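Local coordinates for protein 1-deoxy-D-xylulose 5-phosphate reductoisomerase (Zymomonas mobilis, PDB 1R0K) that catalyses the NADPH-dependent rearrangement and reduction of 1-deoxy-D-xylulose 5-phosphate to 2-C-methyl-D-erythritol 4-phosphate, an early step of isoprenoid biosynthesis that requires a divalent metal, at residues Ala213-Ile223 against Phe305-Ile315; Gly319-Asn329 against Val350-Thr361. All coordinates share one frame; numbering follows the deposited sequence.

Contact 1: residues Ala213-Ile223 against Phe305-Ile315; sequences ATMMNKGLELI and FPALTLAMESI
Met215 and Phe305 form a Met-aromatic contact where two helices, 216-223 and 307-315, begin to run side by side, crossing at -21° with their axes 8.1 Å apart. From CB outward, Met215 runs along the ring: CB lies near Phe305 CD2, CG comes to 3.7 Å from the same Phe305 CD2, and SD settles over one face, 4.0 Å from the centroid of the Phe305 ring, offset toward its rim. Met215 SD also comes to 4.2 Å from Leu308 CD1, and the bend at chi3 (83°) carries CE off the ring. Thr214 O and Ala213 O approach the ring edge. Were Phe305 an alanine, the Met215 sulfur would probably lose its aromatic face and a gap would open beside the Ala213 and Thr214 carbonyls. A water donates to Thr214 O and accepts from Ala307 N, bridging the two backbones. At Gly219, which has no side chain, the helices come close, Ala311 CB 3.4 Å from Gly219 CA. Lys218, predicted to bind substrate, is salt-bridged to Glu221 and Glu152 and hydrogen-bonded to Thr174 O. Leu222 CD2 meets Met312 CE 3.5 Å away, their chains roughly perpendicular, and Ile223 CG1 packs tightly, 3.4 Å from Ile315 CG1.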
# COMPACT_ATOMS: atom_id res chain seq x y z
N ALA B 213 25.87 -9.22 -1.82
CA ALA B 213 26.28 -10.24 -2.77
C ALA B 213 25.91 -11.65 -2.33
O ALA B 213 25.52 -12.48 -3.15
CB ALA B 213 27.79 -10.14 -3.01
N THR B 214 26.01 -11.92 -1.04
CA THR B 214 25.69 -13.25 -0.51
C THR B 214 24.22 -13.33 -0.10
O THR B 214 23.69 -14.41 0.16
CB THR B 214 26.52 -13.57 0.73
OG1 THR B 214 26.16 -12.67 1.78
CG2 THR B 214 28.01 -13.43 0.43
N MET B 215 23.57 -12.17 -0.06
CA MET B 215 22.18 -12.04 0.35
C MET B 215 22.03 -12.23 1.85
O MET B 215 20.93 -12.48 2.35
CB MET B 215 21.28 -13.02 -0.42
CG MET B 215 21.01 -12.59 -1.86
SD MET B 215 19.54 -13.37 -2.58
CE MET B 215 18.24 -12.31 -1.96
N MET B 216 23.14 -12.09 2.58
CA MET B 216 23.11 -12.20 4.03
C MET B 216 22.31 -11.00 4.54
O MET B 216 21.61 -11.08 5.55
CB MET B 216 24.53 -12.16 4.59
CG MET B 216 24.61 -12.29 6.11
SD MET B 216 23.95 -13.85 6.73
CE MET B 216 25.22 -14.98 6.21
N ASN B 217 22.43 -9.88 3.83
CA ASN B 217 21.71 -8.67 4.22
C ASN B 217 20.22 -8.98 4.26
O ASN B 217 19.52 -8.52 5.16
CB ASN B 217 22.01 -7.52 3.25
CG ASN B 217 21.37 -7.70 1.87
OD1 ASN B 217 21.41 -8.78 1.28
ND2 ASN B 217 20.78 -6.63 1.35
N LYS B 218 19.73 -9.77 3.30
CA LYS B 218 18.32 -10.14 3.27
C LYS B 218 17.96 -11.07 4.41
O LYS B 218 16.86 -10.99 4.95
CB LYS B 218 17.95 -10.81 1.94
CG LYS B 218 17.62 -9.85 0.83
CD LYS B 218 16.48 -8.92 1.22
CE LYS B 218 16.63 -7.61 0.47
NZ LYS B 218 15.59 -6.62 0.79
N GLY B 219 18.88 -11.97 4.74
CA GLY B 219 18.63 -12.90 5.83
C GLY B 219 18.50 -12.14 7.14
O GLY B 219 17.64 -12.45 7.96
N LEU B 220 19.35 -11.14 7.32
CA LEU B 220 19.32 -10.33 8.54
C LEU B 220 18.04 -9.50 8.58
O LEU B 220 17.45 -9.29 9.64
CB LEU B 220 20.55 -9.43 8.60
CG LEU B 220 21.87 -10.20 8.56
CD1 LEU B 220 23.04 -9.22 8.52
CD2 LEU B 220 21.98 -11.11 9.76
N GLU B 221 17.62 -9.02 7.41
CA GLU B 221 16.39 -8.24 7.32
C GLU B 221 15.20 -9.10 7.72
O GLU B 221 14.26 -8.61 8.35
CB GLU B 221 16.22 -7.72 5.89
CG GLU B 221 17.06 -6.49 5.60
CD GLU B 221 17.03 -6.09 4.15
OE1 GLU B 221 16.00 -6.31 3.49
OE2 GLU B 221 18.05 -5.54 3.66
N LEU B 222 15.23 -10.37 7.35
CA LEU B 222 14.15 -11.28 7.69
C LEU B 222 14.08 -11.45 9.20
O LEU B 222 12.99 -11.46 9.79
CB LEU B 222 14.40 -12.65 7.05
CG LEU B 222 13.43 -13.75 7.43
CD1 LEU B 222 12.01 -13.38 7.03
CD2 LEU B 222 13.86 -15.05 6.76
N ILE B 223 15.24 -11.57 9.82
CA ILE B 223 15.30 -11.74 11.26
C ILE B 223 14.72 -10.51 11.94
O ILE B 223 13.89 -10.62 12.83
CB ILE B 223 16.75 -11.98 11.73
CG1 ILE B 223 17.23 -13.35 11.21
CG2 ILE B 223 16.84 -11.93 13.25
CD1 ILE B 223 18.68 -13.64 11.50
N PHE B 305 21.92 -19.15 -2.70
CA PHE B 305 22.17 -18.21 -1.62
C PHE B 305 21.78 -18.83 -0.27
O PHE B 305 20.79 -18.46 0.34
CB PHE B 305 21.39 -16.91 -1.88
CG PHE B 305 21.74 -16.26 -3.19
CD1 PHE B 305 21.00 -16.54 -4.34
CD2 PHE B 305 22.85 -15.44 -3.30
CE1 PHE B 305 21.37 -16.01 -5.58
CE2 PHE B 305 23.24 -14.90 -4.54
CZ PHE B 305 22.49 -15.19 -5.68
N PRO B 306 22.59 -19.80 0.20
CA PRO B 306 22.35 -20.50 1.47
C PRO B 306 22.22 -19.60 2.70
O PRO B 306 21.70 -20.03 3.73
CB PRO B 306 23.53 -21.48 1.56
CG PRO B 306 24.61 -20.80 0.76
CD PRO B 306 23.85 -20.25 -0.42
N ALA B 307 22.70 -18.37 2.59
CA ALA B 307 22.59 -17.44 3.72
C ALA B 307 21.12 -17.26 4.08
O ALA B 307 20.78 -17.02 5.24
CB ALA B 307 23.22 -16.10 3.36
N LEU B 308 20.25 -17.36 3.08
CA LEU B 308 18.82 -17.19 3.32
C LEU B 308 18.31 -18.33 4.20
O LEU B 308 17.51 -18.11 5.11
CB LEU B 308 18.04 -17.15 1.99
CG LEU B 308 18.32 -15.94 1.09
CD1 LEU B 308 17.44 -16.02 -0.16
CD2 LEU B 308 18.05 -14.65 1.85
N THR B 309 18.80 -19.53 3.94
CA THR B 309 18.39 -20.69 4.73
C THR B 309 18.93 -20.59 6.15
O THR B 309 18.24 -20.91 7.12
CB THR B 309 18.89 -21.99 4.10
OG1 THR B 309 18.32 -22.13 2.79
CG2 THR B 309 18.47 -23.19 4.96
N LEU B 310 20.18 -20.14 6.28
CA LEU B 310 20.81 -20.00 7.59
C LEU B 310 19.99 -19.04 8.45
O LEU B 310 19.74 -19.30 9.63
CB LEU B 310 22.24 -19.48 7.44
CG LEU B 310 23.23 -20.44 6.77
CD1 LEU B 310 24.63 -19.84 6.77
CD2 LEU B 310 23.22 -21.78 7.51
N ALA B 311 19.56 -17.93 7.86
CA ALA B 311 18.76 -16.95 8.58
C ALA B 311 17.47 -17.60 9.06
O ALA B 311 17.08 -17.45 10.22
CB ALA B 311 18.45 -15.75 7.68
N MET B 312 16.82 -18.33 8.15
CA MET B 312 15.57 -19.03 8.47
C MET B 312 15.74 -20.00 9.63
O MET B 312 14.95 -20.00 10.57
CB MET B 312 15.07 -19.82 7.24
CG MET B 312 14.39 -18.98 6.18
SD MET B 312 12.73 -18.45 6.69
CE MET B 312 12.17 -17.62 5.18
N GLU B 313 16.77 -20.84 9.55
CA GLU B 313 17.02 -21.82 10.60
C GLU B 313 17.36 -21.15 11.93
O GLU B 313 16.93 -21.58 12.99
CB GLU B 313 18.15 -22.77 10.18
CG GLU B 313 17.87 -23.47 8.86
CD GLU B 313 18.97 -24.44 8.46
OE1 GLU B 313 20.16 -24.11 8.63
OE2 GLU B 313 18.64 -25.54 7.96
N SER B 314 18.13 -20.06 11.86
CA SER B 314 18.49 -19.34 13.06
C SER B 314 17.24 -18.80 13.76
O SER B 314 17.11 -18.91 14.98
CB SER B 314 19.45 -18.19 12.73
OG SER B 314 20.70 -18.69 12.26
N ILE B 315 16.31 -18.23 12.99
CA ILE B 315 15.08 -17.69 13.56
C ILE B 315 14.25 -18.82 14.18
O ILE B 315 13.77 -18.70 15.30
CB ILE B 315 14.20 -16.99 12.50
CG1 ILE B 315 14.93 -15.77 11.95
CG2 ILE B 315 12.87 -16.57 13.11
CD1 ILE B 315 14.18 -15.06 10.84
O HOH W 1 24.52 -17.19 0.69

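Contact 2: residues Gly319-Asn329 against Val350-Thr361; sequences GARPAVMNAAN and VEKTLDHYTPAT
A helix pair of the C-terminal region, 321-329 against 350-356, meets here at 141° with axes 8.9 Å apart, and the chain leaving the second helix folds back over the start of the first. Val324 is the centre: its CG1 lies 3.9 Å from Leu354 CD2, the two side chains lying alongside, pointing opposite ways, while its CG2 meets Tyr357 CD2 and Pro359 CD. With CG1 anti to the backbone N (chi1 173°), the two methyls part, one to the helix and one to the chain beyond it. Pro359 CD in turn sits over the centre of the Tyr357 ring, 3.4 Å above its plane. Nearer the other end, Val350 CG1 touches Met325 CG at 3.6 Å and Val350 CG2 reaches Asn329 CA; the Asn329 amide ND2 is hydrogen-bonded to Asp211 OD1. Ala328 CB packs on Thr353 CB. At the outer margin Thr358 CG2 lies over one face of the Arg321 guanidinium, 3.3 Å from Arg321 NH2. A water accepts from Ala320 N and donates to Pro359 O, with a weak bond from Arg321 NH1. No direct hydrogen bond joins the segments, so cohesion probably rests on apolar contact, with this water linking the backbones at the margin.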
# COMPACT_ATOMS: atom_id res chain seq x y z
N GLY B 319 16.65 -18.12 20.25
CA GLY B 319 17.73 -18.03 21.21
C GLY B 319 18.86 -17.13 20.73
O GLY B 319 18.63 -16.05 20.20
N ALA B 320 20.09 -17.60 20.91
CA ALA B 320 21.26 -16.84 20.52
C ALA B 320 21.71 -17.07 19.07
O ALA B 320 22.68 -16.46 18.62
CB ALA B 320 22.41 -17.15 21.46
N ARG B 321 21.00 -17.94 18.35
CA ARG B 321 21.37 -18.24 16.97
C ARG B 321 21.57 -17.02 16.07
O ARG B 321 22.60 -16.89 15.41
CB ARG B 321 20.35 -19.19 16.34
CG ARG B 321 20.75 -20.66 16.36
CD ARG B 321 20.86 -21.21 17.78
NE ARG B 321 21.02 -22.67 17.79
CZ ARG B 321 21.01 -23.42 18.89
NH1 ARG B 321 20.85 -22.86 20.08
NH2 ARG B 321 21.15 -24.74 18.80
N PRO B 322 20.58 -16.12 16.01
CA PRO B 322 20.74 -14.93 15.16
C PRO B 322 21.99 -14.12 15.50
O PRO B 322 22.71 -13.67 14.61
CB PRO B 322 19.45 -14.16 15.42
CG PRO B 322 18.45 -15.28 15.64
CD PRO B 322 19.22 -16.19 16.57
N ALA B 323 22.26 -13.94 16.79
CA ALA B 323 23.44 -13.19 17.20
C ALA B 323 24.70 -13.92 16.75
O ALA B 323 25.66 -13.30 16.28
CB ALA B 323 23.46 -13.00 18.73
N VAL B 324 24.70 -15.24 16.90
CA VAL B 324 25.86 -16.05 16.50
C VAL B 324 26.06 -15.95 15.00
O VAL B 324 27.18 -15.79 14.53
CB VAL B 324 25.66 -17.53 16.89
CG1 VAL B 324 26.80 -18.38 16.33
CG2 VAL B 324 25.61 -17.67 18.41
N MET B 325 24.97 -16.04 14.25
CA MET B 325 25.05 -15.95 12.80
C MET B 325 25.64 -14.61 12.37
O MET B 325 26.52 -14.55 11.51
CB MET B 325 23.67 -16.11 12.17
CG MET B 325 23.68 -16.07 10.66
SD MET B 325 22.01 -16.08 9.98
CE MET B 325 21.62 -14.34 10.08
N ASN B 326 25.15 -13.53 12.98
CA ASN B 326 25.62 -12.19 12.64
C ASN B 326 27.11 -12.02 12.94
O ASN B 326 27.86 -11.52 12.10
CB ASN B 326 24.84 -11.13 13.41
CG ASN B 326 25.31 -9.73 13.10
OD1 ASN B 326 25.13 -9.24 11.98
ND2 ASN B 326 25.92 -9.07 14.09
N ALA B 327 27.53 -12.43 14.13
CA ALA B 327 28.93 -12.31 14.51
C ALA B 327 29.82 -13.14 13.59
O ALA B 327 30.86 -12.67 13.14
CB ALA B 327 29.13 -12.74 15.96
N ALA B 328 29.43 -14.37 13.31
CA ALA B 328 30.23 -15.23 12.44
C ALA B 328 30.35 -14.61 11.05
O ALA B 328 31.41 -14.69 10.42
CB ALA B 328 29.62 -16.61 12.35
N ASN B 329 29.28 -14.00 10.57
CA ASN B 329 29.30 -13.38 9.25
C ASN B 329 30.31 -12.23 9.21
O ASN B 329 31.00 -12.03 8.21
CB ASN B 329 27.91 -12.88 8.87
CG ASN B 329 27.84 -12.37 7.45
OD1 ASN B 329 28.10 -13.12 6.50
ND2 ASN B 329 27.51 -11.09 7.29
N VAL B 350 29.84 -19.43 8.41
CA VAL B 350 28.71 -19.04 9.25
C VAL B 350 27.96 -20.29 9.68
O VAL B 350 27.64 -20.46 10.86
CB VAL B 350 27.76 -18.07 8.51
CG1 VAL B 350 26.51 -17.83 9.34
CG2 VAL B 350 28.47 -16.74 8.26
N GLU B 351 27.69 -21.18 8.73
CA GLU B 351 26.97 -22.42 9.02
C GLU B 351 27.71 -23.26 10.06
O GLU B 351 27.10 -23.73 11.04
CB GLU B 351 26.79 -23.24 7.75
CG GLU B 351 25.74 -24.33 7.86
CD GLU B 351 25.74 -25.28 6.68
OE1 GLU B 351 26.00 -24.83 5.55
OE2 GLU B 351 25.48 -26.49 6.89
N LYS B 352 29.00 -23.46 9.85
CA LYS B 352 29.82 -24.24 10.78
C LYS B 352 29.79 -23.66 12.18
O LYS B 352 29.65 -24.39 13.16
CB LYS B 352 31.27 -24.31 10.29
CG LYS B 352 31.49 -25.22 9.09
CD LYS B 352 32.95 -25.24 8.67
CE LYS B 352 33.19 -26.16 7.48
NZ LYS B 352 32.85 -27.58 7.79
N THR B 353 29.92 -22.34 12.28
CA THR B 353 29.90 -21.68 13.57
C THR B 353 28.54 -21.90 14.26
O THR B 353 28.48 -22.21 15.45
CB THR B 353 30.16 -20.16 13.43
OG1 THR B 353 31.37 -19.97 12.69
CG2 THR B 353 30.30 -19.51 14.80
N LEU B 354 27.46 -21.77 13.50
CA LEU B 354 26.12 -21.97 14.05
C LEU B 354 25.93 -23.37 14.61
O LEU B 354 25.15 -23.56 15.54
CB LEU B 354 25.06 -21.70 12.98
CG LEU B 354 24.74 -20.24 12.66
CD1 LEU B 354 23.85 -20.16 11.44
CD2 LEU B 354 24.07 -19.58 13.86
N ASP B 355 26.62 -24.35 14.03
CA ASP B 355 26.51 -25.72 14.51
C ASP B 355 27.39 -25.99 15.72
O ASP B 355 27.00 -26.71 16.63
CB ASP B 355 26.87 -26.72 13.41
CG ASP B 355 25.87 -26.74 12.28
OD1 ASP B 355 24.66 -26.61 12.55
OD2 ASP B 355 26.29 -26.91 11.12
N HIS B 356 28.57 -25.38 15.74
CA HIS B 356 29.54 -25.60 16.81
C HIS B 356 29.33 -24.79 18.10
O HIS B 356 29.58 -25.29 19.19
CB HIS B 356 30.95 -25.34 16.27
CG HIS B 356 32.05 -25.68 17.22
ND1 HIS B 356 32.31 -24.95 18.36
CD2 HIS B 356 32.97 -26.68 17.20
CE1 HIS B 356 33.34 -25.47 19.00
NE2 HIS B 356 33.75 -26.52 18.32
N TYR B 357 28.87 -23.55 17.97
CA TYR B 357 28.66 -22.69 19.13
C TYR B 357 27.18 -22.39 19.33
O TYR B 357 26.57 -21.64 18.58
CB TYR B 357 29.45 -21.39 18.96
CG TYR B 357 29.29 -20.42 20.11
CD1 TYR B 357 29.58 -20.81 21.42
CD2 TYR B 357 28.85 -19.12 19.89
CE1 TYR B 357 29.43 -19.91 22.48
CE2 TYR B 357 28.71 -18.22 20.94
CZ TYR B 357 29.00 -18.62 22.23
OH TYR B 357 28.87 -17.72 23.26
N THR B 358 26.61 -22.98 20.38
CA THR B 358 25.20 -22.81 20.68
C THR B 358 24.95 -22.39 22.13
O THR B 358 24.47 -23.18 22.93
CB THR B 358 24.45 -24.12 20.40
OG1 THR B 358 25.10 -25.18 21.11
CG2 THR B 358 24.47 -24.43 18.91
N PRO B 359 25.26 -21.13 22.47
CA PRO B 359 25.07 -20.61 23.82
C PRO B 359 23.60 -20.45 24.20
O PRO B 359 22.71 -20.61 23.37
CB PRO B 359 25.80 -19.28 23.77
CG PRO B 359 25.51 -18.82 22.38
CD PRO B 359 25.75 -20.07 21.56
N ALA B 360 23.35 -20.14 25.47
CA ALA B 360 21.99 -19.96 25.96
C ALA B 360 21.40 -18.64 25.46
O ALA B 360 22.13 -17.74 25.06
CB ALA B 360 21.98 -20.00 27.49
N THR B 361 20.08 -18.54 25.49
CA THR B 361 19.40 -17.33 25.06
C THR B 361 19.88 -16.15 25.90
O THR B 361 19.99 -16.25 27.12
CB THR B 361 17.87 -17.45 25.23
OG1 THR B 361 17.40 -18.58 24.49
CG2 THR B 361 17.17 -16.20 24.73
O HOH W 2 20.17 -20.25 22.08

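Overall arrangement
From the N terminus, the chain first makes the parallel seven-stranded sheet of the nucleotide-binding part, then reaches helix 216-229. Contact 1 closes a loop of 81 residues, which holds strands 236-240, 246-252 and 257-261, by bringing helix 307-317 back against it. Helix 321-337 follows directly, and contact 2 closes a shorter loop of 20 residues through helix 345-356. The two closures are in series, neither nested nor crossed, with centres about 13 Å apart. Met325 joins them: its CE is 3.3 Å from both Leu220 CD2 and Ile223 CD1. Contact 2 thus rests on contact 1, tying the C-terminal helices to the helix that carries residues predicted to bind substrate and metal.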